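Long-range contact in universal stress protein (Archaeoglobus fulgidus, PDB 6HCD), which is of unknown function but belongs to the universal stress protein A family, whose members are generally linked to survival under stress: residues P55-H60 and E93-L98. Numbering follows the deposited sequence.
Sequences PVYVVH and EGEEHL
Tyr57 and the pair Glu95 and His97 show how neighbouring parallel strands can build a polar-aromatic cluster on one face of a sheet. With CG anti to its carbonyl carbon (chi1 -71°), Tyr57 runs alongside Glu95. Its CB meets His97 CD2 at 3.8 Å, and CG packs against both CD2 and NE2 of that imidazole. Further out, CD1 and CE1 border the Glu95 carboxylate, Tyr57 CE1 coming within 3.3 Å of Glu95 OE1, while CD2 and CE2 remain near His97 NE2. CZ and OH end beside the carboxylate, whose plane is turned only 24° from the phenol ring. His97 NE2 sits over the centre of one ring face, the two rings inclined at 35°. The same nitrogen donates a hydrogen bond of 2.8 Å to Glu95 OE1, which lies close to the imidazole plane and accepts through its anti lone pair; this bond helps hold the histidine in its turn over the phenol. Cutting Tyr57 back to alanine is likely to open a gap beside His97 NE2 and rob the Glu95 carboxylate of its flat neighbour. Beneath the cluster, four backbone hydrogen bonds pair the strands in parallel: Val56 N donates to Glu93 O (2.7 Å) and Val56 O accepts from Glu95 N, then Val58 N donates to Glu95 O (2.9 Å) and Val58 O accepts from His97 N. These strands are joined through helix 70-89 as a beta-alpha-beta unit; that helix packs against Val58 on one face, Phe112 of helix 105-115 meets Tyr57, Val59 and His97 on the other, and strand 27-30 flanks 56-62 on the side away from 94-100.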
loop_
_atom_site.group_PDB
_atom_site.type_symbol
_atom_site.label_atom_id
_atom_site.label_comp_id
_atom_site.label_asym_id
_atom_site.label_seq_id
_atom_site.Cartn_x
_atom_site.Cartn_y
_atom_site.Cartn_z
ATOM N N PRO A 55 1.922 -18.030 3.185
ATOM C CA PRO A 55 2.360 -18.148 1.798
ATOM C C PRO A 55 2.041 -16.889 0.980
ATOM O O PRO A 55 1.193 -16.053 1.385
ATOM C CB PRO A 55 1.562 -19.347 1.269
ATOM C CG PRO A 55 0.297 -19.367 2.105
ATOM C CD PRO A 55 0.690 -18.792 3.453
ATOM N N VAL A 56 2.725 -16.779 -0.166
ATOM C CA VAL A 56 2.461 -15.760 -1.154
ATOM C C VAL A 56 1.666 -16.388 -2.304
ATOM O O VAL A 56 2.101 -17.364 -2.895
ATOM C CB VAL A 56 3.765 -15.121 -1.671
ATOM C CG1 VAL A 56 3.482 -14.066 -2.723
ATOM C CG2 VAL A 56 4.598 -14.536 -0.532
ATOM N N TYR A 57 0.524 -15.791 -2.642
ATOM C CA TYR A 57 -0.226 -16.148 -3.839
ATOM C C TYR A 57 0.085 -15.113 -4.920
ATOM O O TYR A 57 -0.264 -13.955 -4.769
ATOM C CB TYR A 57 -1.732 -16.164 -3.572
ATOM C CG TYR A 57 -2.248 -17.286 -2.711
ATOM C CD1 TYR A 57 -1.406 -18.200 -2.090
ATOM C CD2 TYR A 57 -3.614 -17.395 -2.472
ATOM C CE1 TYR A 57 -1.905 -19.211 -1.280
ATOM C CE2 TYR A 57 -4.128 -18.394 -1.662
ATOM C CZ TYR A 57 -3.270 -19.301 -1.063
ATOM O OH TYR A 57 -3.774 -20.290 -0.278
ATOM N N VAL A 58 0.750 -15.552 -5.995
ATOM C CA VAL A 58 1.117 -14.677 -7.078
ATOM C C VAL A 58 0.024 -14.765 -8.142
ATOM O O VAL A 58 -0.279 -15.866 -8.619
ATOM C CB VAL A 58 2.485 -15.055 -7.684
ATOM C CG1 VAL A 58 2.915 -14.038 -8.705
ATOM C CG2 VAL A 58 3.569 -15.224 -6.640
ATOM N N VAL A 59 -0.534 -13.612 -8.529
ATOM C CA VAL A 59 -1.654 -13.600 -9.472
ATOM C C VAL A 59 -1.299 -12.781 -10.710
ATOM O O VAL A 59 -0.547 -11.779 -10.641
ATOM C CB VAL A 59 -2.942 -13.070 -8.835
ATOM C CG1 VAL A 59 -3.322 -13.928 -7.648
ATOM C CG2 VAL A 59 -2.824 -11.609 -8.430
ATOM N N HIS A 60 -1.851 -13.229 -11.838
ATOM C CA HIS A 60 -1.903 -12.467 -13.068
ATOM C C HIS A 60 -3.264 -12.729 -13.727
ATOM O O HIS A 60 -3.684 -13.867 -13.790
ATOM C CB HIS A 60 -0.756 -12.830 -14.018
ATOM C CG HIS A 60 -0.748 -11.968 -15.229
ATOM N ND1 HIS A 60 -0.045 -10.782 -15.282
ATOM C CD2 HIS A 60 -1.363 -12.100 -16.425
ATOM C CE1 HIS A 60 -0.212 -10.221 -16.469
ATOM N NE2 HIS A 60 -1.025 -11.012 -17.191
ATOM N N GLU A 93 7.087 -19.326 1.013
ATOM C CA GLU A 93 6.282 -20.287 0.274
ATOM C C GLU A 93 5.436 -19.499 -0.729
ATOM O O GLU A 93 4.817 -18.502 -0.358
ATOM C CB GLU A 93 5.426 -21.088 1.258
ATOM C CG GLU A 93 4.549 -22.153 0.625
ATOM C CD GLU A 93 3.530 -22.760 1.578
ATOM O OE1 GLU A 93 2.499 -23.260 1.093
ATOM O OE2 GLU A 93 3.782 -22.757 2.804
ATOM N N GLY A 94 5.423 -19.941 -1.995
ATOM C CA GLY A 94 4.667 -19.261 -3.071
ATOM C C GLY A 94 3.827 -20.228 -3.901
ATOM O O GLY A 94 4.224 -21.360 -4.114
ATOM N N GLU A 95 2.659 -19.764 -4.356
ATOM C CA GLU A 95 1.757 -20.478 -5.264
ATOM C C GLU A 95 1.377 -19.575 -6.441
ATOM O O GLU A 95 1.122 -18.397 -6.250
ATOM C CB GLU A 95 0.414 -20.816 -4.606
ATOM C CG GLU A 95 0.503 -21.686 -3.381
ATOM C CD GLU A 95 -0.863 -22.019 -2.799
ATOM O OE1 GLU A 95 -1.905 -21.669 -3.430
ATOM O OE2 GLU A 95 -0.891 -22.620 -1.709
ATOM N N GLU A 96 1.294 -20.160 -7.641
ATOM C CA GLU A 96 0.817 -19.472 -8.837
ATOM C C GLU A 96 -0.714 -19.546 -8.908
ATOM O O GLU A 96 -1.282 -20.617 -8.714
ATOM C CB GLU A 96 1.277 -20.171 -10.118
ATOM C CG GLU A 96 2.759 -20.451 -10.183
ATOM C CD GLU A 96 3.156 -21.214 -11.426
ATOM O OE1 GLU A 96 2.425 -21.144 -12.439
ATOM O OE2 GLU A 96 4.204 -21.880 -11.370
ATOM N N HIS A 97 -1.343 -18.431 -9.275
ATOM C CA HIS A 97 -2.772 -18.353 -9.513
ATOM C C HIS A 97 -3.046 -17.507 -10.760
ATOM O O HIS A 97 -3.155 -16.275 -10.699
ATOM C CB HIS A 97 -3.477 -17.788 -8.277
ATOM C CG HIS A 97 -3.433 -18.710 -7.109
ATOM N ND1 HIS A 97 -4.437 -19.624 -6.852
ATOM C CD2 HIS A 97 -2.499 -18.884 -6.148
ATOM C CE1 HIS A 97 -4.133 -20.304 -5.763
ATOM N NE2 HIS A 97 -2.934 -19.888 -5.326
ATOM N N LEU A 98 -3.109 -18.171 -11.911
ATOM C CA LEU A 98 -3.502 -17.506 -13.157
ATOM C C LEU A 98 -5.010 -17.314 -13.113
ATOM O O LEU A 98 -5.722 -18.266 -12.810
ATOM C CB LEU A 98 -3.095 -18.379 -14.351
ATOM C CG LEU A 98 -3.475 -17.833 -15.726
ATOM C CD1 LEU A 98 -2.715 -16.553 -16.024
ATOM C CD2 LEU A 98 -3.231 -18.876 -16.802
#